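Local coordinates for ABC transporter periplasmic substrate-binding protein (Desulfovibrio alaskensis, PDB 5MY5), which probably captures tungstate in the periplasm with high selectivity and hands it to an ABC transporter for uptake into the cell, at residues Val119-Ala127 with Ile212-Leu220; Ile131-Val139 with Val182-Met191. The protein carries 2 engineered substitutions. All blocks are in the same frame, centred on the assembly; numbering follows the deposited sequence.

Contact 1 of 2, residues Val119-Ala127 with Ile212-Leu220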
loop_
_atom_site.group_PDB
_atom_site.type_symbol
_atom_site.label_atom_id
_atom_site.label_comp_id
_atom_site.label_asym_id
_atom_site.label_seq_id
_atom_site.Cartn_x
_atom_site.Cartn_y
_atom_site.Cartn_z
ATOM N N VAL A 119 -23.285 -5.632 4.033
ATOM C CA VAL A 119 -22.382 -4.554 4.441
ATOM C C VAL A 119 -22.092 -3.427 3.420
ATOM O O VAL A 119 -21.383 -2.482 3.753
ATOM C CB VAL A 119 -21.011 -5.129 4.884
ATOM C CG1 VAL A 119 -21.256 -6.175 5.950
ATOM C CG2 VAL A 119 -20.212 -5.661 3.710
ATOM N N LYS A 120 -22.596 -3.532 2.194
ATOM C CA LYS A 120 -22.292 -2.510 1.180
ATOM C C LYS A 120 -22.578 -1.128 1.683
ATOM O O LYS A 120 -23.650 -0.859 2.224
ATOM C CB LYS A 120 -23.028 -2.816 -0.106
ATOM C CG LYS A 120 -22.590 -1.983 -1.315
ATOM C CD LYS A 120 -23.474 -2.397 -2.490
ATOM C CE LYS A 120 -23.302 -1.513 -3.707
ATOM N NZ LYS A 120 -22.261 -2.029 -4.617
ATOM N N GLY A 121 -21.575 -0.252 1.530
ATOM C CA GLY A 121 -21.698 1.149 1.871
ATOM C C GLY A 121 -21.618 1.441 3.350
ATOM O O GLY A 121 -21.799 2.615 3.793
ATOM N N MET A 122 -21.304 0.410 4.166
ATOM C CA MET A 122 -21.068 0.691 5.566
ATOM C C MET A 122 -19.649 1.226 5.749
ATOM O O MET A 122 -18.837 1.079 4.855
ATOM C CB MET A 122 -21.202 -0.610 6.390
ATOM C CG MET A 122 -22.630 -1.071 6.628
ATOM S SD MET A 122 -22.641 -2.554 7.694
ATOM C CE MET A 122 -24.397 -2.754 8.088
ATOM N N THR A 123 -19.376 1.831 6.877
ATOM C CA THR A 123 -18.006 2.070 7.293
ATOM C C THR A 123 -17.285 0.736 7.564
ATOM O O THR A 123 -17.897 -0.311 7.763
ATOM C CB THR A 123 -17.942 2.842 8.577
ATOM O OG1 THR A 123 -18.490 2.030 9.613
ATOM C CG2 THR A 123 -18.756 4.181 8.475
ATOM N N VAL A 124 -15.980 0.774 7.519
ATOM C CA VAL A 124 -15.160 -0.442 7.880
ATOM C C VAL A 124 -15.511 -1.007 9.229
ATOM O O VAL A 124 -15.783 -2.220 9.349
ATOM C CB VAL A 124 -13.634 -0.097 7.873
ATOM C CG1 VAL A 124 -12.760 -1.167 8.555
ATOM C CG2 VAL A 124 -13.215 0.043 6.453
ATOM N N ALA A 125 -15.606 -0.204 10.242
ATOM C CA ALA A 125 -15.967 -0.704 11.552
ATOM C C ALA A 125 -17.328 -1.346 11.592
ATOM O O ALA A 125 -17.520 -2.419 12.232
ATOM C CB ALA A 125 -15.781 0.329 12.654
ATOM N N ALA A 126 -18.332 -0.751 10.965
ATOM C CA ALA A 126 -19.686 -1.338 10.956
ATOM C C ALA A 126 -19.732 -2.600 10.150
ATOM O O ALA A 126 -20.360 -3.593 10.511
ATOM C CB ALA A 126 -20.678 -0.304 10.444
ATOM N N ALA A 127 -18.936 -2.651 9.058
ATOM C CA ALA A 127 -18.980 -3.807 8.169
ATOM C C ALA A 127 -18.365 -5.017 8.879
ATOM O O ALA A 127 -18.911 -6.130 8.806
ATOM C CB ALA A 127 -18.232 -3.543 6.835
ATOM N N ILE A 212 -16.431 -4.828 -4.906
ATOM C CA ILE A 212 -16.041 -3.939 -3.877
ATOM C C ILE A 212 -17.269 -3.506 -3.100
ATOM O O ILE A 212 -18.229 -2.979 -3.716
ATOM C CB ILE A 212 -15.267 -2.672 -4.348
ATOM C CG1 ILE A 212 -13.941 -3.100 -5.038
ATOM C CG2 ILE A 212 -15.109 -1.690 -3.212
ATOM C CD1 ILE A 212 -13.283 -1.905 -5.715
ATOM N N LEU A 213 -17.284 -3.784 -1.820
ATOM C CA LEU A 213 -18.413 -3.477 -0.947
ATOM C C LEU A 213 -18.145 -2.449 0.092
ATOM O O LEU A 213 -19.057 -1.772 0.529
ATOM C CB LEU A 213 -18.942 -4.788 -0.364
ATOM C CG LEU A 213 -19.467 -5.869 -1.251
ATOM C CD1 LEU A 213 -19.789 -7.202 -0.590
ATOM C CD2 LEU A 213 -20.734 -5.301 -1.973
ATOM N N VAL A 214 -16.888 -2.249 0.521
ATOM C CA VAL A 214 -16.586 -1.225 1.464
ATOM C C VAL A 214 -15.304 -0.524 0.966
ATOM O O VAL A 214 -14.350 -1.227 0.727
ATOM C CB VAL A 214 -16.306 -1.847 2.867
ATOM C CG1 VAL A 214 -15.953 -0.810 3.880
ATOM C CG2 VAL A 214 -17.480 -2.740 3.310
ATOM N N GLU A 215 -15.328 0.811 0.849
ATOM C CA GLU A 215 -14.197 1.604 0.301
ATOM C C GLU A 215 -14.357 3.030 0.726
ATOM O O GLU A 215 -15.488 3.450 1.073
ATOM C CB GLU A 215 -14.116 1.448 -1.251
ATOM C CG GLU A 215 -15.261 2.165 -2.018
ATOM C CD GLU A 215 -15.156 2.047 -3.525
ATOM O OE1 GLU A 215 -14.046 1.998 -4.085
ATOM O OE2 GLU A 215 -16.207 1.979 -4.203
ATOM N N GLY A 216 -13.287 3.807 0.737
ATOM C CA GLY A 216 -13.278 5.214 0.968
ATOM C C GLY A 216 -12.986 5.661 2.337
ATOM O O GLY A 216 -12.602 6.815 2.583
ATOM N N ASP A 217 -13.076 4.726 3.291
ATOM C CA ASP A 217 -12.854 5.057 4.635
ATOM C C ASP A 217 -11.395 5.492 4.844
ATOM O O ASP A 217 -10.500 4.822 4.318
ATOM C CB ASP A 217 -13.129 3.846 5.530
ATOM C CG ASP A 217 -14.427 3.210 5.264
ATOM O OD1 ASP A 217 -14.645 2.583 4.206
ATOM O OD2 ASP A 217 -15.206 3.270 6.240
ATOM N N LYS A 218 -11.122 6.517 5.628
ATOM C CA LYS A 218 -9.728 7.009 5.795
ATOM C C LYS A 218 -8.790 5.938 6.374
ATOM O O LYS A 218 -7.593 5.895 6.050
ATOM C CB LYS A 218 -9.708 8.246 6.726
ATOM C CG LYS A 218 -8.333 8.840 7.065
ATOM C CD LYS A 218 -8.312 9.726 8.325
ATOM C CE LYS A 218 -8.681 11.182 8.085
ATOM N NZ LYS A 218 -7.918 11.868 6.995
ATOM N N ILE A 219 -9.292 5.056 7.230
ATOM C CA ILE A 219 -8.495 3.993 7.797
ATOM C C ILE A 219 -7.973 3.034 6.733
ATOM O O ILE A 219 -7.002 2.296 7.009
ATOM C CB ILE A 219 -9.282 3.200 8.893
ATOM C CG1 ILE A 219 -8.355 2.350 9.758
ATOM C CG2 ILE A 219 -10.361 2.346 8.292
ATOM C CD1 ILE A 219 -9.100 1.739 10.951
ATOM N N LEU A 220 -8.606 2.985 5.565
ATOM C CA LEU A 220 -8.156 2.130 4.482
ATOM C C LEU A 220 -7.029 2.751 3.581
ATOM O O LEU A 220 -6.572 2.110 2.669
ATOM C CB LEU A 220 -9.332 1.737 3.581
ATOM C CG LEU A 220 -10.400 0.880 4.267
ATOM C CD1 LEU A 220 -11.624 0.789 3.365
ATOM C CD2 LEU A 220 -9.862 -0.514 4.592
HETATM O O HOH W 1 -17.451 2.229 3.067
#

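Contact 2 of 2, residues Ile131-Val139 with Val182-Met191. With NA (sodium ion), chain B.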
loop_
_atom_site.group_PDB
_atom_site.type_symbol
_atom_site.label_atom_id
_atom_site.label_comp_id
_atom_site.label_asym_id
_atom_site.label_seq_id
_atom_site.Cartn_x
_atom_site.Cartn_y
_atom_site.Cartn_z
ATOM N N ILE A 131 -20.154 -8.452 9.856
ATOM C CA ILE A 131 -19.654 -9.766 9.390
ATOM C C ILE A 131 -19.480 -10.681 10.602
ATOM O O ILE A 131 -19.875 -11.863 10.547
ATOM C CB ILE A 131 -18.320 -9.515 8.571
ATOM C CG1 ILE A 131 -18.633 -8.975 7.198
ATOM C CG2 ILE A 131 -17.445 -10.769 8.580
ATOM C CD1 ILE A 131 -17.439 -8.220 6.561
ATOM N N ALA A 132 -18.869 -10.137 11.628
ATOM C CA ALA A 132 -18.589 -10.864 12.931
ATOM C C ALA A 132 -19.959 -11.272 13.528
ATOM O O ALA A 132 -20.137 -12.459 13.890
ATOM C CB ALA A 132 -17.798 -10.083 13.908
ATOM N N ALA A 133 -20.940 -10.373 13.554
ATOM C CA ALA A 133 -22.226 -10.640 14.202
ATOM C C ALA A 133 -23.011 -11.697 13.448
ATOM O O ALA A 133 -23.655 -12.548 14.110
ATOM C CB ALA A 133 -23.044 -9.338 14.287
ATOM N N ASP A 134 -22.938 -11.733 12.110
ATOM C CA ASP A 134 -23.634 -12.636 11.255
ATOM C C ASP A 134 -22.819 -13.935 11.063
ATOM O O ASP A 134 -23.281 -14.866 10.325
ATOM C CB ASP A 134 -24.015 -11.991 9.884
ATOM C CG ASP A 134 -25.162 -10.931 10.025
ATOM O OD1 ASP A 134 -25.613 -10.614 11.149
ATOM O OD2 ASP A 134 -25.648 -10.428 9.007
ATOM N N ASN A 135 -21.619 -14.013 11.630
ATOM C CA ASN A 135 -20.708 -15.153 11.387
ATOM C C ASN A 135 -20.432 -15.397 9.927
ATOM O O ASN A 135 -20.318 -16.529 9.439
ATOM C CB ASN A 135 -21.244 -16.446 11.996
ATOM C CG ASN A 135 -21.228 -16.451 13.535
ATOM O OD1 ASN A 135 -20.556 -15.652 14.242
ATOM N ND2 ASN A 135 -21.812 -17.476 14.047
ATOM N N ALA A 136 -20.387 -14.321 9.135
ATOM C CA ALA A 136 -20.057 -14.472 7.731
ATOM C C ALA A 136 -18.569 -14.843 7.581
ATOM O O ALA A 136 -17.749 -14.419 8.344
ATOM C CB ALA A 136 -20.376 -13.196 6.916
ATOM N N VAL A 137 -18.292 -15.563 6.520
ATOM C CA VAL A 137 -16.929 -15.977 6.189
ATOM C C VAL A 137 -16.107 -14.770 5.875
ATOM O O VAL A 137 -16.529 -13.915 5.088
ATOM C CB VAL A 137 -16.839 -16.940 5.024
ATOM C CG1 VAL A 137 -15.379 -17.179 4.609
ATOM C CG2 VAL A 137 -17.473 -18.288 5.394
ATOM N N PHE A 138 -14.964 -14.680 6.499
ATOM C CA PHE A 138 -14.007 -13.546 6.296
ATOM C C PHE A 138 -12.626 -14.205 6.121
ATOM O O PHE A 138 -12.170 -14.986 6.988
ATOM C CB PHE A 138 -13.943 -12.571 7.439
ATOM C CG PHE A 138 -13.048 -11.394 7.144
ATOM C CD1 PHE A 138 -11.663 -11.515 7.332
ATOM C CD2 PHE A 138 -13.523 -10.199 6.552
ATOM C CE1 PHE A 138 -10.800 -10.488 7.014
ATOM C CE2 PHE A 138 -12.660 -9.179 6.228
ATOM C CZ PHE A 138 -11.336 -9.305 6.435
ATOM N N VAL A 139 -11.928 -13.854 5.052
ATOM C CA VAL A 139 -10.680 -14.478 4.710
ATOM C C VAL A 139 -9.502 -13.525 4.894
ATOM O O VAL A 139 -9.406 -12.471 4.290
ATOM C CB VAL A 139 -10.692 -15.002 3.259
ATOM C CG1 VAL A 139 -9.502 -15.820 3.027
ATOM C CG2 VAL A 139 -11.945 -15.806 2.932
ATOM N N VAL A 182 -9.816 -17.879 -2.463
ATOM C CA VAL A 182 -10.506 -18.576 -1.407
ATOM C C VAL A 182 -11.794 -17.898 -0.964
ATOM O O VAL A 182 -12.844 -18.561 -0.812
ATOM C CB VAL A 182 -9.590 -18.770 -0.196
ATOM C CG1 VAL A 182 -10.406 -19.316 0.986
ATOM C CG2 VAL A 182 -8.394 -19.644 -0.572
ATOM N N ALA A 183 -11.809 -16.568 -0.878
ATOM C CA ALA A 183 -13.035 -15.820 -0.553
ATOM C C ALA A 183 -14.062 -16.088 -1.649
ATOM O O ALA A 183 -15.243 -16.336 -1.320
ATOM C CB ALA A 183 -12.773 -14.363 -0.405
ATOM N N ALA A 184 -13.643 -16.161 -2.929
ATOM C CA ALA A 184 -14.622 -16.474 -3.973
ATOM C C ALA A 184 -15.207 -17.871 -3.844
ATOM O O ALA A 184 -16.421 -18.009 -3.932
ATOM C CB ALA A 184 -14.032 -16.277 -5.349
ATOM N N GLU A 185 -14.371 -18.879 -3.567
ATOM C CA GLU A 185 -14.809 -20.247 -3.449
ATOM C C GLU A 185 -15.772 -20.388 -2.259
ATOM O O GLU A 185 -16.763 -21.182 -2.334
ATOM C CB GLU A 185 -13.621 -21.192 -3.396
ATOM C CG GLU A 185 -13.972 -22.684 -3.453
ATOM C CD GLU A 185 -14.309 -23.301 -2.109
ATOM O OE1 GLU A 185 -13.710 -22.906 -1.078
ATOM O OE2 GLU A 185 -15.161 -24.231 -2.091
ATOM N N LYS A 186 -15.503 -19.636 -1.205
ATOM C CA LYS A 186 -16.237 -19.781 0.066
ATOM C C LYS A 186 -17.423 -18.881 0.126
ATOM O O LYS A 186 -18.217 -18.987 1.043
ATOM C CB LYS A 186 -15.318 -19.603 1.257
ATOM C CG LYS A 186 -14.368 -20.760 1.414
ATOM C CD LYS A 186 -13.545 -20.504 2.635
ATOM C CE LYS A 186 -12.549 -21.596 2.941
ATOM N NZ LYS A 186 -13.293 -22.820 3.309
ATOM N N GLY A 187 -17.655 -18.036 -0.880
ATOM C CA GLY A 187 -18.654 -16.965 -0.665
ATOM C C GLY A 187 -18.459 -16.004 0.492
ATOM O O GLY A 187 -19.407 -15.601 1.175
ATOM N N GLY A 188 -17.214 -15.582 0.646
ATOM C CA GLY A 188 -16.716 -14.862 1.777
ATOM C C GLY A 188 -16.303 -13.471 1.454
ATOM O O GLY A 188 -16.326 -13.079 0.264
ATOM N N TYR A 189 -16.050 -12.712 2.496
ATOM C CA TYR A 189 -15.532 -11.365 2.442
ATOM C C TYR A 189 -14.012 -11.409 2.592
ATOM O O TYR A 189 -13.494 -12.262 3.278
ATOM C CB TYR A 189 -16.137 -10.537 3.534
ATOM C CG TYR A 189 -17.646 -10.317 3.332
ATOM C CD1 TYR A 189 -18.538 -11.263 3.728
ATOM C CD2 TYR A 189 -18.094 -9.198 2.715
ATOM C CE1 TYR A 189 -19.884 -11.085 3.527
ATOM C CE2 TYR A 189 -19.480 -8.985 2.567
ATOM C CZ TYR A 189 -20.324 -9.985 2.890
ATOM O OH TYR A 189 -21.726 -9.724 2.783
ATOM N N THR A 190 -13.312 -10.401 2.076
ATOM C CA THR A 190 -11.845 -10.328 2.319
ATOM C C THR A 190 -11.441 -8.852 2.128
ATOM O O THR A 190 -12.060 -8.087 1.369
ATOM C CB THR A 190 -11.069 -11.306 1.453
ATOM O OG1 THR A 190 -9.710 -11.355 1.942
ATOM C CG2 THR A 190 -11.003 -10.919 0.033
ATOM N N MET A 191 -10.351 -8.462 2.772
ATOM C CA MET A 191 -9.720 -7.158 2.550
ATOM C C MET A 191 -8.557 -7.390 1.555
ATOM O O MET A 191 -7.716 -8.305 1.752
ATOM C CB MET A 191 -9.214 -6.529 3.843
ATOM C CG MET A 191 -8.695 -5.126 3.686
ATOM S SD MET A 191 -7.414 -4.635 4.832
ATOM C CE MET A 191 -6.031 -5.528 4.120
HETATM NA NA NA B . -20.020 -15.306 16.524
HETATM O O HOH W 2 -21.549 -13.853 16.565
HETATM O O HOH W 3 -18.592 -13.716 15.878
HETATM O O HOH W 4 -21.379 -16.538 17.326
HETATM O O HOH W 5 -20.298 -15.831 4.244
HETATM O O HOH W 6 -7.873 -9.914 4.023
HETATM O O HOH W 7 -19.306 -14.966 18.433
HETATM O O HOH W 8 -18.384 -16.603 16.230
#

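Contact 1 of 2, residues Val119-Ala127 with Ile212-Leu220
Gly-121 N donates to Leu-213 O (3.1 Å) and Val-124 N to Asp-217 OD2 (2.9 Å), one hydrogen bond to a backbone carbonyl and one to a carboxylate. Gly-121 lies within the type II turn from Val-119 to Met-122, and Leu-213 O also receives a CA-H...O contact from Lys-120. The second bond reaches the carboxylate from above its plane, 49° out of it. Val-124 opens helix 124-133, whose N-cap is Thr-123: with chi1 at 66°, OG1 is folded back over the first turn and accepts from Ala-126 N (3.1 Å). Through its bond to Val-124 N, Asp-217 sets a negative charge at the helix N-terminus, where the helix dipole would probably favour it.

This joins one lobe's helix to the edge of its sheet in a periplasmic binding protein fold. Leu-213 and Val-214 themselves form a classic beta bulge opposite Ile-109 of strand 100-112.

Val-124 and Val-214 carry most of the apolar packing. Val-124 turns CG2 onto Leu-220 CD1 (3.6 Å) and also against the flat carboxylate carbon of Asp-217, while Leu-154 of helix 146-155 touches Val-124, Ile-219 and Leu-220. Val-214 divides its methyls: CG1 lies near Val-124 CG2, whereas CG2 reaches Ala-127 CB (3.7 Å) and meets Val-119 CG2 with the two side chains crossing at about a right angle. At the exposed end of the contact, the extended methylenes of Lys-120 run across Leu-213, and Lys-120 CG lies 3.9 Å from Leu-213 CD2.

Contact 2 of 2, residues Ile131-Val139 with Val182-Met191
Parallel pairing of strands 138-140 and 189-193, each entered from a helix through a Schellman motif, defines this contact; Tyr-189 is central to it. Its N and O both bond the neighbouring strand, straddling Phe-138: Tyr-189 N donates to Val-137 O (2.9 Å), and Tyr-189 O accepts from Val-139 N (2.9 Å). Thr-190 OG1, anti to its own N (chi1 -169°), gives a further bond to Val-139 O at 2.6 Å.

The helix-to-strand connections at Asn-135 and Gly-187 are those of an alpha/beta lobe, with helices packed on opposite faces of the sheet. On one face Ile-131 lays CD1 over the Tyr-189 ring as a CH-pi contact, 4.2 Å from the centroid, while Val-137 O lies at the ring edge in plane. Tyr-189 OH is hydrogen-bonded to Asp-115 OD1 and to Ala-117 N. Phe-138 shares this face; Tyr-189 O lies over one face of its ring, near the margin and 3.8 Å above the plane, and Trp-155 packs edge-to-face. On the other face Val-139 sets CG2 against Ala-183 CB (3.7 Å) and CG1 towards Val-182. Asn-135 OD1 lies 2.4 Å from a sodium ion whose shell five waters complete.

Contacts 1 and 2 have centres about 15 Å apart and share helix 124-133, its N-terminus in contact 1 and its C-terminal turn in contact 2. They meet at Tyr-189: its CE2 lies 3.6 Å from Val-119 CG2 and 3.6 Å from Leu-213 CD1. Val-119 CG1 also packs on Ile-131 CG1, at 4.0 Å. Asp-115 ties the two further, bonding the Val-119 and Lys-120 amides as well as the Tyr-189 hydroxyl. Both contacts reach one sheet, through strands 210-214 and 189-193, which pair antiparallel with strand 100-112. The sodium ion belongs to contact 2 alone, and no tungstate is present to relate either contact to the transported anion.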